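Local coordinates for conserved exported protein (PDB 3CLW) that probably hydrolyses O-glycosidic bonds, as expected of a family 30 glycoside hydrolase with a TIM-barrel catalytic domain, although its substrate is not established, at residues G199-K204 / K246-I251; T145-I150 / N188-A193. One frame throughout, in Å; residues are numbered along the deposited sequence.

In the fold
Both contacts join loops that leave the barrel strands and lead into the helices that follow, and their centres lie about 9 Å apart. They come in series along the chain: contact 2 ties the loop after strand 125-128 to the loop after strand 178-182, and contact 1 then ties that second loop to the one after strand 226-232. The central loop thus takes part in both contacts, through 188-193 and 199-204. The two contacts also touch directly, where Lys-246 probably donates a hydrogen bond to Gln-147 O and Phe-201 packs on the Gln-147 side chain. Three successive strand-to-helix connections are thereby knitted together on one side of the barrel.

Contact 1: G199-K204 / K246-I251; sequences GSFATK and KTPDDI
The ammonium group of Lys-204 is held from several sides by the loop 246-251, an example of a buried lysine satisfied by one carbonyl, a water and a distant carboxylate. Lys-204 NZ donates to Asp-249 O at 2.9 Å, reaching the oxygen from 38° above the carbonyl plane with a C=O...N angle of 135°. It also donates a hydrogen bond to water 1, while Asp-249 OD2 adds a long salt bridge at 3.7 Å. Thr-247 O stands just as near NZ as Asp-249 O does, but its angle is too poor for a hydrogen bond. The lysine chain runs straight to CD and then bends at chi3 (-75°) and chi4, which brings NZ to the Thr-247 and Asp-249 carbonyls; its CG and CD meanwhile lie against Pro-248 and Ile-251 CD1.

Pro-248 is the centre of an inverse gamma turn, closed by a weak bond from Asp-249 N to Thr-247 O, and Thr-247 O and Asp-249 O both come to the same ammonium group. Its ring wedges between neighbours: Pro-248 CD rests 3.7 Å from Phe-201 CE1, and CG lies close to Ala-202 O. Beside it, Thr-203 CG2 approaches Lys-246 O to 3.3 Å. The hydroxyl of Thr-203 faces the other way, capping the start of helix 204-221. Water 1 accepts from Lys-204 N at 3.1 Å and donates weakly to Lys-246 O, so it links the helix start to the facing loop. The second carboxylate oxygen, Asp-249 OD1, accepts from Ile-241 N.

A positive charge next to a helix N-terminus would ordinarily be unfavourable; here the nearby carbonyl dipoles, the water and the Asp-249 carboxylate probably offset that cost and help keep Lys-204 protonated in a buried setting.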
# COMPACT_ATOMS: atom_id res chain seq x y z
N GLY A 199 0.50 16.22 -9.08
CA GLY A 199 -0.61 15.38 -9.55
C GLY A 199 -0.95 15.58 -11.00
O GLY A 199 -0.56 16.57 -11.63
N SER A 200 -1.67 14.61 -11.55
CA SER A 200 -2.36 14.74 -12.84
C SER A 200 -3.54 13.79 -13.03
O SER A 200 -3.46 12.58 -12.81
CB SER A 200 -1.40 14.60 -14.03
OG SER A 200 -2.11 14.95 -15.23
N PHE A 201 -4.65 14.37 -13.47
CA PHE A 201 -5.74 13.64 -14.12
C PHE A 201 -5.17 12.87 -15.30
O PHE A 201 -4.18 13.28 -15.89
CB PHE A 201 -6.79 14.65 -14.62
CG PHE A 201 -7.92 14.02 -15.40
CD1 PHE A 201 -8.93 13.31 -14.75
CD2 PHE A 201 -7.97 14.14 -16.78
CE1 PHE A 201 -9.97 12.74 -15.47
CE2 PHE A 201 -9.01 13.56 -17.51
CZ PHE A 201 -10.01 12.87 -16.84
N ALA A 202 -5.78 11.75 -15.65
CA ALA A 202 -5.44 11.11 -16.92
C ALA A 202 -6.58 10.23 -17.40
O ALA A 202 -7.29 9.64 -16.58
CB ALA A 202 -4.11 10.29 -16.81
N THR A 203 -6.74 10.13 -18.71
CA THR A 203 -7.77 9.29 -19.31
C THR A 203 -7.23 7.87 -19.58
O THR A 203 -6.02 7.64 -19.49
CB THR A 203 -8.29 9.87 -20.65
OG1 THR A 203 -7.29 9.69 -21.65
CG2 THR A 203 -8.66 11.36 -20.54
N LYS A 204 -8.12 6.93 -19.88
CA LYS A 204 -7.68 5.59 -20.22
C LYS A 204 -6.81 5.61 -21.47
O LYS A 204 -5.85 4.83 -21.56
CB LYS A 204 -8.83 4.60 -20.35
CG LYS A 204 -9.57 4.36 -19.06
CD LYS A 204 -10.57 3.25 -19.20
CE LYS A 204 -11.85 3.65 -19.97
NZ LYS A 204 -12.51 4.80 -19.33
N LYS A 246 -14.16 11.11 -21.03
CA LYS A 246 -12.79 11.27 -20.54
C LYS A 246 -12.48 10.49 -19.25
O LYS A 246 -11.33 10.15 -19.00
CB LYS A 246 -12.41 12.76 -20.40
CG LYS A 246 -13.12 13.54 -19.33
CD LYS A 246 -12.57 14.96 -19.28
CE LYS A 246 -13.11 15.73 -18.06
NZ LYS A 246 -12.84 17.23 -18.10
N THR A 247 -13.51 10.19 -18.45
CA THR A 247 -13.36 9.54 -17.15
C THR A 247 -12.64 8.19 -17.22
O THR A 247 -13.12 7.27 -17.90
CB THR A 247 -14.72 9.40 -16.43
OG1 THR A 247 -15.29 10.70 -16.30
CG2 THR A 247 -14.54 8.83 -15.05
N PRO A 248 -11.49 8.05 -16.50
CA PRO A 248 -10.83 6.75 -16.38
C PRO A 248 -11.57 5.84 -15.41
O PRO A 248 -10.98 5.35 -14.43
CB PRO A 248 -9.43 7.12 -15.86
CG PRO A 248 -9.68 8.34 -15.02
CD PRO A 248 -10.75 9.11 -15.76
N ASP A 249 -12.85 5.61 -15.67
CA ASP A 249 -13.60 4.58 -14.99
C ASP A 249 -13.59 3.33 -15.86
O ASP A 249 -12.84 3.25 -16.85
CB ASP A 249 -15.04 5.03 -14.67
CG ASP A 249 -15.90 5.21 -15.93
OD1 ASP A 249 -17.13 5.40 -15.77
OD2 ASP A 249 -15.36 5.18 -17.07
N ASP A 250 -14.38 2.34 -15.46
CA ASP A 250 -14.51 1.09 -16.20
C ASP A 250 -13.17 0.40 -16.45
O ASP A 250 -12.98 -0.29 -17.48
CB ASP A 250 -15.26 1.32 -17.53
CG ASP A 250 -15.73 0.03 -18.16
OD1 ASP A 250 -16.19 -0.84 -17.41
OD2 ASP A 250 -15.59 -0.12 -19.42
N ILE A 251 -12.23 0.58 -15.51
CA ILE A 251 -10.86 0.06 -15.64
C ILE A 251 -10.82 -1.45 -15.90
O ILE A 251 -10.13 -1.90 -16.81
CB ILE A 251 -9.97 0.42 -14.39
CG1 ILE A 251 -9.77 1.95 -14.28
CG2 ILE A 251 -8.64 -0.35 -14.42
CD1 ILE A 251 -9.03 2.64 -15.45
O HOH W 1 -11.19 7.42 -20.03

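Contact 2: T145-I150 / N188-A193; sequences TDQDCI and NGQWHA
The imidazole of His-192 lies against the backbone of Asp-146, whose CA sits 3.6 Å above one ring face, offset toward the rim. At the ring's edge and in its plane is water 2, hydrogen-bonded to His-192 ND1 at 2.9 Å. The same water accepts from His-192 N and donates to Asp-146 O at 3.2 Å, so the two loops are bridged by solvent, while the ring's direct contacts with the facing loop are packing. A chi1 of 79° sets CG between the backbone N and the carbonyl carbon, which places the ring against Asp-146.

The second flat pair is Gln-147 with Gln-190. Their extended chains cross at about a right angle and the amide planes are turned 74° apart, leaving Gln-147 OE1 3.6 Å from Gln-190 NE2, a packing contact. Gln-147 NE2 lies beside Gln-190 CA.

Asp-146 holds its own loop in shape: OD1 accepts from Asp-148 N at 2.9 Å in an Asx turn, and OD2 pairs with Arg-138. This partly solvated, water-bridged meeting of loops belongs to the strand-to-helix connections of a TIM barrel, the face on which such glycosidases generally carry their active sites.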
# COMPACT_ATOMS: atom_id res chain seq x y z
N THR A 145 -3.17 22.49 -14.86
CA THR A 145 -4.09 23.62 -14.89
C THR A 145 -5.41 23.34 -15.64
O THR A 145 -6.10 24.27 -16.03
CB THR A 145 -3.41 24.90 -15.45
OG1 THR A 145 -2.83 24.62 -16.73
CG2 THR A 145 -2.31 25.38 -14.54
N ASP A 146 -5.73 22.06 -15.83
CA ASP A 146 -6.98 21.62 -16.41
C ASP A 146 -7.27 20.14 -16.12
O ASP A 146 -6.42 19.41 -15.63
CB ASP A 146 -7.01 21.88 -17.93
CG ASP A 146 -6.00 21.05 -18.70
OD1 ASP A 146 -6.12 19.80 -18.78
OD2 ASP A 146 -5.07 21.66 -19.26
N GLN A 147 -8.50 19.72 -16.43
CA GLN A 147 -8.85 18.33 -16.40
C GLN A 147 -9.17 17.74 -17.80
O GLN A 147 -10.01 16.85 -17.91
CB GLN A 147 -9.98 18.09 -15.41
CG GLN A 147 -9.97 16.68 -14.90
CD GLN A 147 -11.11 16.38 -13.99
OE1 GLN A 147 -12.09 17.12 -13.95
NE2 GLN A 147 -11.02 15.27 -13.24
N ASP A 148 -8.48 18.19 -18.86
CA ASP A 148 -8.78 17.69 -20.22
C ASP A 148 -8.26 16.28 -20.48
O ASP A 148 -8.96 15.43 -21.04
CB ASP A 148 -8.22 18.64 -21.29
CG ASP A 148 -8.78 20.05 -21.17
OD1 ASP A 148 -9.90 20.23 -20.59
OD2 ASP A 148 -8.10 20.97 -21.64
N CYS A 149 -7.02 16.06 -20.05
CA CYS A 149 -6.29 14.82 -20.20
C CYS A 149 -5.02 15.02 -19.37
O CYS A 149 -4.87 16.01 -18.65
CB CYS A 149 -5.91 14.60 -21.67
SG CYS A 149 -4.90 15.92 -22.38
N ILE A 150 -4.09 14.08 -19.50
CA ILE A 150 -2.86 14.03 -18.74
C ILE A 150 -2.09 15.33 -18.91
O ILE A 150 -2.03 15.86 -20.02
CB ILE A 150 -2.01 12.81 -19.18
CG1 ILE A 150 -0.84 12.55 -18.20
CG2 ILE A 150 -1.59 12.94 -20.69
CD1 ILE A 150 -0.16 11.19 -18.37
N ASN A 188 -8.17 9.49 -12.01
CA ASN A 188 -9.54 9.99 -11.87
C ASN A 188 -9.63 11.39 -11.25
O ASN A 188 -10.62 12.10 -11.43
CB ASN A 188 -10.32 9.03 -10.98
CG ASN A 188 -9.65 8.83 -9.61
OD1 ASN A 188 -8.67 8.07 -9.47
ND2 ASN A 188 -10.17 9.52 -8.60
N GLY A 189 -8.61 11.79 -10.51
CA GLY A 189 -8.70 12.97 -9.67
C GLY A 189 -8.64 14.28 -10.41
O GLY A 189 -7.93 14.41 -11.41
N GLN A 190 -9.37 15.26 -9.89
CA GLN A 190 -9.26 16.63 -10.36
C GLN A 190 -8.07 17.31 -9.70
O GLN A 190 -8.23 18.14 -8.80
CB GLN A 190 -10.54 17.45 -10.10
CG GLN A 190 -10.60 18.78 -10.86
CD GLN A 190 -11.85 19.57 -10.53
OE1 GLN A 190 -11.94 20.17 -9.47
NE2 GLN A 190 -12.84 19.54 -11.42
N TRP A 191 -6.88 16.99 -10.18
CA TRP A 191 -5.64 17.51 -9.63
C TRP A 191 -5.37 18.99 -9.86
O TRP A 191 -4.64 19.62 -9.09
CB TRP A 191 -4.47 16.64 -10.09
CG TRP A 191 -4.58 15.29 -9.45
CD1 TRP A 191 -5.03 14.12 -10.03
CD2 TRP A 191 -4.29 14.97 -8.08
NE1 TRP A 191 -5.03 13.10 -9.11
CE2 TRP A 191 -4.56 13.59 -7.91
CE3 TRP A 191 -3.82 15.73 -6.97
CZ2 TRP A 191 -4.41 12.93 -6.67
CZ3 TRP A 191 -3.64 15.08 -5.74
CH2 TRP A 191 -3.94 13.70 -5.60
N HIS A 192 -5.96 19.57 -10.91
CA HIS A 192 -5.69 20.99 -11.20
C HIS A 192 -6.27 21.93 -10.13
O HIS A 192 -5.81 23.06 -10.00
CB HIS A 192 -6.10 21.42 -12.62
CG HIS A 192 -7.57 21.67 -12.79
ND1 HIS A 192 -8.46 20.67 -13.11
CD2 HIS A 192 -8.29 22.81 -12.70
CE1 HIS A 192 -9.68 21.19 -13.22
NE2 HIS A 192 -9.60 22.48 -12.96
N ALA A 193 -7.23 21.44 -9.35
CA ALA A 193 -7.76 22.17 -8.18
C ALA A 193 -6.88 22.10 -6.89
O ALA A 193 -7.32 22.56 -5.82
CB ALA A 193 -9.19 21.68 -7.87
O HOH W 2 -7.39 17.99 -12.97